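Local coordinates for protein LigF (PDB 4XT0) that cleaves beta-aryl ether bonds in lignin as a glutathione-dependent, stereospecific beta-etherase of the glutathione S-transferase superfamily, at residues E179-Y193 / K222-R236. Residues are numbered along the deposited sequence; the frame is centred on the assembly and turned at random.
Sequences EETLSKQDYLVDTGY and KTPGLCAWLDRINAR
Glu179, on the last turn of helix 161-182, grips the start of helix 224-235 with both carboxylate oxygens: OE2 accepts Gly225 N through its syn lone pair (2.8 Å), and OE1 meets Leu226 N (2.7 Å) on the syn side but 21° out of the carboxylate plane. The bend at chi2 (69°) carries the carboxylate onto these first-turn N-H groups, where its charge probably complements the positive end of the helix dipole. Gly225 lets the backbones come close, its CA 4.0 Å from Ser183 N. A water bridges Leu182 O, Gly225 O and Arg232 NH1. Arg232 NH1 also makes a weak hydrogen bond to Asp186 O, while Asp186 OD1 lies over the guanidinium face, 3.4 Å from NH2, a salt bridge of charges alone.

Apolar packing centres on Trp229, whose indole is sandwiched between Leu182 CD1 and Ile233 CD1 while NE1 bonds Asp197. Arg232 CD sits over the Tyr187 ring, 4.0 Å from its centroid. The Arg236 guanidinium lies flat on Tyr193, planes 14° and centres 3.5 Å apart, a cation-pi stack; Glu26 of the thioredoxin-like domain pairs with Arg236 NE. A serine for Tyr193 would probably cost Arg236 its stacking face and Glu26 a weak hydroxyl bond, leaving the guanidinium to its polar partners. The contact packs the end of helix 161-182 and the following loop against helix 224-235 in the all-helical C-terminal domain of the GST fold.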
# COMPACT_ATOMS: atom_id res chain seq x y z
N GLU A 179 -19.85 0.97 -0.47
CA GLU A 179 -21.28 0.82 -0.69
C GLU A 179 -21.56 0.53 -2.15
O GLU A 179 -22.46 -0.24 -2.47
CB GLU A 179 -22.02 2.09 -0.28
CG GLU A 179 -23.52 1.98 -0.45
CD GLU A 179 -24.12 1.00 0.52
OE1 GLU A 179 -23.42 0.64 1.50
OE2 GLU A 179 -25.28 0.58 0.32
N GLU A 180 -20.79 1.16 -3.03
CA GLU A 180 -20.87 0.92 -4.46
C GLU A 180 -20.84 -0.58 -4.79
O GLU A 180 -21.52 -1.03 -5.70
CB GLU A 180 -19.73 1.66 -5.16
CG GLU A 180 -19.66 1.52 -6.65
CD GLU A 180 -18.51 2.33 -7.24
OE1 GLU A 180 -18.14 3.37 -6.65
OE2 GLU A 180 -17.96 1.92 -8.29
N THR A 181 -20.06 -1.35 -4.03
CA THR A 181 -19.94 -2.78 -4.31
C THR A 181 -20.88 -3.60 -3.43
O THR A 181 -21.60 -4.48 -3.91
CB THR A 181 -18.48 -3.26 -4.12
OG1 THR A 181 -17.64 -2.66 -5.12
CG2 THR A 181 -18.39 -4.78 -4.22
N LEU A 182 -20.90 -3.28 -2.14
CA LEU A 182 -21.65 -4.08 -1.16
C LEU A 182 -23.16 -3.91 -1.26
O LEU A 182 -23.92 -4.71 -0.72
CB LEU A 182 -21.17 -3.76 0.26
CG LEU A 182 -19.72 -4.22 0.47
CD1 LEU A 182 -19.14 -3.68 1.78
CD2 LEU A 182 -19.65 -5.75 0.44
N SER A 183 -23.59 -2.87 -1.96
CA SER A 183 -25.00 -2.69 -2.27
C SER A 183 -25.45 -3.64 -3.38
O SER A 183 -26.63 -3.68 -3.71
CB SER A 183 -25.29 -1.24 -2.69
OG SER A 183 -24.69 -0.95 -3.95
N LYS A 184 -24.52 -4.40 -3.95
CA LYS A 184 -24.84 -5.27 -5.08
C LYS A 184 -24.46 -6.73 -4.86
O LYS A 184 -24.89 -7.60 -5.61
CB LYS A 184 -24.16 -4.75 -6.35
CG LYS A 184 -24.74 -3.45 -6.85
CD LYS A 184 -23.71 -2.59 -7.56
CE LYS A 184 -24.27 -1.20 -7.83
NZ LYS A 184 -23.20 -0.20 -8.11
N GLN A 185 -23.64 -7.00 -3.85
CA GLN A 185 -23.19 -8.37 -3.60
C GLN A 185 -22.78 -8.51 -2.14
O GLN A 185 -22.60 -7.51 -1.45
CB GLN A 185 -22.03 -8.74 -4.54
CG GLN A 185 -20.79 -7.86 -4.44
CD GLN A 185 -19.77 -8.15 -5.54
OE1 GLN A 185 -20.09 -8.14 -6.72
NE2 GLN A 185 -18.52 -8.40 -5.14
N ASP A 186 -22.65 -9.76 -1.66
CA ASP A 186 -22.48 -10.04 -0.24
C ASP A 186 -21.07 -9.76 0.28
O ASP A 186 -20.89 -9.41 1.44
CB ASP A 186 -22.83 -11.50 0.08
CG ASP A 186 -24.33 -11.77 0.10
OD1 ASP A 186 -25.13 -10.81 0.04
OD2 ASP A 186 -24.71 -12.96 0.17
N TYR A 187 -20.08 -9.92 -0.58
CA TYR A 187 -18.69 -9.74 -0.17
C TYR A 187 -17.94 -8.94 -1.23
O TYR A 187 -18.42 -8.81 -2.35
CB TYR A 187 -18.01 -11.10 0.07
CG TYR A 187 -18.60 -11.89 1.23
CD1 TYR A 187 -18.30 -11.54 2.54
CD2 TYR A 187 -19.42 -12.98 1.01
CE1 TYR A 187 -18.82 -12.25 3.61
CE2 TYR A 187 -19.96 -13.71 2.09
CZ TYR A 187 -19.64 -13.33 3.38
OH TYR A 187 -20.15 -14.03 4.46
N LEU A 188 -16.76 -8.43 -0.89
CA LEU A 188 -16.11 -7.47 -1.79
C LEU A 188 -15.71 -8.10 -3.14
O LEU A 188 -15.86 -7.46 -4.18
CB LEU A 188 -14.91 -6.82 -1.11
CG LEU A 188 -15.35 -5.87 0.02
CD1 LEU A 188 -14.18 -5.42 0.88
CD2 LEU A 188 -16.12 -4.67 -0.54
N VAL A 189 -15.25 -9.36 -3.13
CA VAL A 189 -14.99 -10.11 -4.37
C VAL A 189 -16.06 -11.19 -4.51
O VAL A 189 -16.38 -11.87 -3.54
CB VAL A 189 -13.58 -10.76 -4.36
CG1 VAL A 189 -13.23 -11.40 -5.73
CG2 VAL A 189 -12.51 -9.71 -3.96
N ASP A 190 -16.62 -11.35 -5.71
CA ASP A 190 -17.87 -12.11 -5.84
C ASP A 190 -17.67 -13.62 -5.72
O ASP A 190 -18.63 -14.38 -5.76
CB ASP A 190 -18.61 -11.77 -7.15
CG ASP A 190 -17.78 -12.04 -8.43
OD1 ASP A 190 -16.78 -12.78 -8.39
OD2 ASP A 190 -18.19 -11.52 -9.49
N THR A 191 -16.42 -14.06 -5.57
CA THR A 191 -16.13 -15.46 -5.26
C THR A 191 -16.36 -15.76 -3.77
O THR A 191 -16.27 -16.91 -3.33
CB THR A 191 -14.68 -15.85 -5.60
OG1 THR A 191 -13.80 -14.79 -5.21
CG2 THR A 191 -14.54 -16.10 -7.10
N GLY A 192 -16.65 -14.71 -3.00
CA GLY A 192 -17.00 -14.89 -1.60
C GLY A 192 -15.98 -14.33 -0.62
O GLY A 192 -15.02 -13.67 -1.01
N TYR A 193 -16.21 -14.61 0.65
CA TYR A 193 -15.42 -14.07 1.75
C TYR A 193 -13.93 -14.28 1.58
O TYR A 193 -13.49 -15.41 1.31
CB TYR A 193 -15.89 -14.72 3.04
CG TYR A 193 -15.28 -14.23 4.33
CD1 TYR A 193 -15.62 -12.99 4.86
CD2 TYR A 193 -14.41 -15.05 5.06
CE1 TYR A 193 -15.10 -12.56 6.08
CE2 TYR A 193 -13.89 -14.64 6.28
CZ TYR A 193 -14.24 -13.39 6.78
OH TYR A 193 -13.76 -12.97 8.00
N LYS A 222 -28.10 5.57 4.46
CA LYS A 222 -27.10 5.97 3.47
C LYS A 222 -26.29 4.81 2.92
O LYS A 222 -25.92 4.80 1.74
CB LYS A 222 -26.15 7.01 4.08
CG LYS A 222 -26.81 8.38 4.30
CD LYS A 222 -25.76 9.48 4.38
CE LYS A 222 -26.39 10.86 4.40
NZ LYS A 222 -25.37 11.95 4.33
N THR A 223 -25.99 3.83 3.77
CA THR A 223 -25.16 2.71 3.35
C THR A 223 -25.71 1.38 3.84
O THR A 223 -25.06 0.71 4.65
CB THR A 223 -23.71 2.86 3.87
OG1 THR A 223 -23.72 2.92 5.30
CG2 THR A 223 -23.06 4.12 3.33
N PRO A 224 -26.89 0.98 3.34
CA PRO A 224 -27.47 -0.32 3.72
C PRO A 224 -26.59 -1.50 3.31
O PRO A 224 -26.52 -2.48 4.04
CB PRO A 224 -28.80 -0.35 2.96
CG PRO A 224 -28.58 0.55 1.80
CD PRO A 224 -27.72 1.66 2.33
N GLY A 225 -25.94 -1.41 2.15
CA GLY A 225 -25.06 -2.46 1.70
C GLY A 225 -23.91 -2.67 2.67
O GLY A 225 -23.64 -3.79 3.10
N LEU A 226 -23.22 -1.59 3.00
CA LEU A 226 -22.11 -1.63 3.94
C LEU A 226 -22.56 -2.22 5.30
O LEU A 226 -21.88 -3.08 5.87
CB LEU A 226 -21.54 -0.22 4.12
CG LEU A 226 -20.40 0.00 5.11
CD1 LEU A 226 -19.25 -0.90 4.78
CD2 LEU A 226 -19.95 1.46 5.08
N CYS A 227 -23.70 -1.75 5.80
CA CYS A 227 -24.23 -2.23 7.07
C CYS A 227 -24.59 -3.72 7.07
O CYS A 227 -24.36 -4.41 8.06
CB CYS A 227 -25.46 -1.42 7.48
SG CYS A 227 -25.10 0.29 7.94
N ALA A 228 -25.18 -4.22 5.99
CA ALA A 228 -25.52 -5.65 5.92
C ALA A 228 -24.24 -6.50 5.90
O ALA A 228 -24.19 -7.57 6.51
CB ALA A 228 -26.39 -5.94 4.70
N TRP A 229 -23.23 -6.01 5.20
CA TRP A 229 -21.92 -6.66 5.15
C TRP A 229 -21.26 -6.69 6.54
O TRP A 229 -20.77 -7.73 6.98
CB TRP A 229 -21.05 -5.94 4.11
CG TRP A 229 -19.57 -6.29 4.04
CD1 TRP A 229 -19.00 -7.33 3.36
CD2 TRP A 229 -18.49 -5.52 4.59
NE1 TRP A 229 -17.63 -7.27 3.48
CE2 TRP A 229 -17.29 -6.18 4.22
CE3 TRP A 229 -18.42 -4.35 5.36
CZ2 TRP A 229 -16.03 -5.70 4.62
CZ3 TRP A 229 -17.16 -3.88 5.74
CH2 TRP A 229 -15.98 -4.56 5.36
N LEU A 230 -21.28 -5.56 7.23
CA LEU A 230 -20.78 -5.50 8.61
C LEU A 230 -21.48 -6.52 9.52
O LEU A 230 -20.82 -7.21 10.30
CB LEU A 230 -20.93 -4.10 9.19
CG LEU A 230 -19.94 -3.02 8.74
CD1 LEU A 230 -20.41 -1.65 9.25
CD2 LEU A 230 -18.52 -3.31 9.24
N ASP A 231 -22.80 -6.59 9.42
CA ASP A 231 -23.60 -7.56 10.16
C ASP A 231 -23.24 -9.00 9.80
O ASP A 231 -23.10 -9.85 10.68
CB ASP A 231 -25.09 -7.34 9.90
CG ASP A 231 -25.65 -6.14 10.64
OD1 ASP A 231 -24.92 -5.52 11.44
OD2 ASP A 231 -26.84 -5.83 10.44
N ARG A 232 -23.11 -9.25 8.50
CA ARG A 232 -22.78 -10.55 7.93
C ARG A 232 -21.45 -11.08 8.51
O ARG A 232 -21.36 -12.22 8.99
CB ARG A 232 -22.71 -10.40 6.40
CG ARG A 232 -22.28 -11.60 5.58
CD ARG A 232 -22.49 -11.33 4.06
NE ARG A 232 -23.86 -10.87 3.79
CZ ARG A 232 -24.18 -9.68 3.28
NH1 ARG A 232 -23.23 -8.81 2.93
NH2 ARG A 232 -25.45 -9.36 3.09
N ILE A 233 -20.42 -10.25 8.48
CA ILE A 233 -19.12 -10.69 8.96
C ILE A 233 -19.17 -10.89 10.48
O ILE A 233 -18.63 -11.87 11.00
CB ILE A 233 -18.03 -9.68 8.57
CG1 ILE A 233 -17.96 -9.61 7.04
CG2 ILE A 233 -16.69 -10.10 9.14
CD1 ILE A 233 -16.99 -8.60 6.53
N ASN A 234 -19.85 -9.99 11.18
CA ASN A 234 -20.00 -10.12 12.62
C ASN A 234 -20.79 -11.37 13.06
O ASN A 234 -20.68 -11.81 14.20
CB ASN A 234 -20.68 -8.87 13.19
CG ASN A 234 -19.68 -7.80 13.60
OD1 ASN A 234 -18.79 -8.06 14.40
ND2 ASN A 234 -19.81 -6.61 13.06
N ALA A 235 -21.57 -11.95 12.14
CA ALA A 235 -22.31 -13.17 12.45
C ALA A 235 -21.48 -14.46 12.23
O ALA A 235 -21.89 -15.54 12.66
CB ALA A 235 -23.59 -13.23 11.62
N ARG A 236 -20.34 -14.35 11.55
CA ARG A 236 -19.50 -15.52 11.27
C ARG A 236 -18.97 -16.09 12.58
O ARG A 236 -18.54 -15.34 13.44
CB ARG A 236 -18.33 -15.16 10.35
CG ARG A 236 -18.75 -14.63 8.98
CD ARG A 236 -17.53 -14.30 8.11
NE ARG A 236 -16.65 -15.46 7.94
CZ ARG A 236 -16.78 -16.36 6.97
NH1 ARG A 236 -17.76 -16.22 6.08
NH2 ARG A 236 -15.95 -17.38 6.88
O HOH W 1 -23.89 -6.25 1.44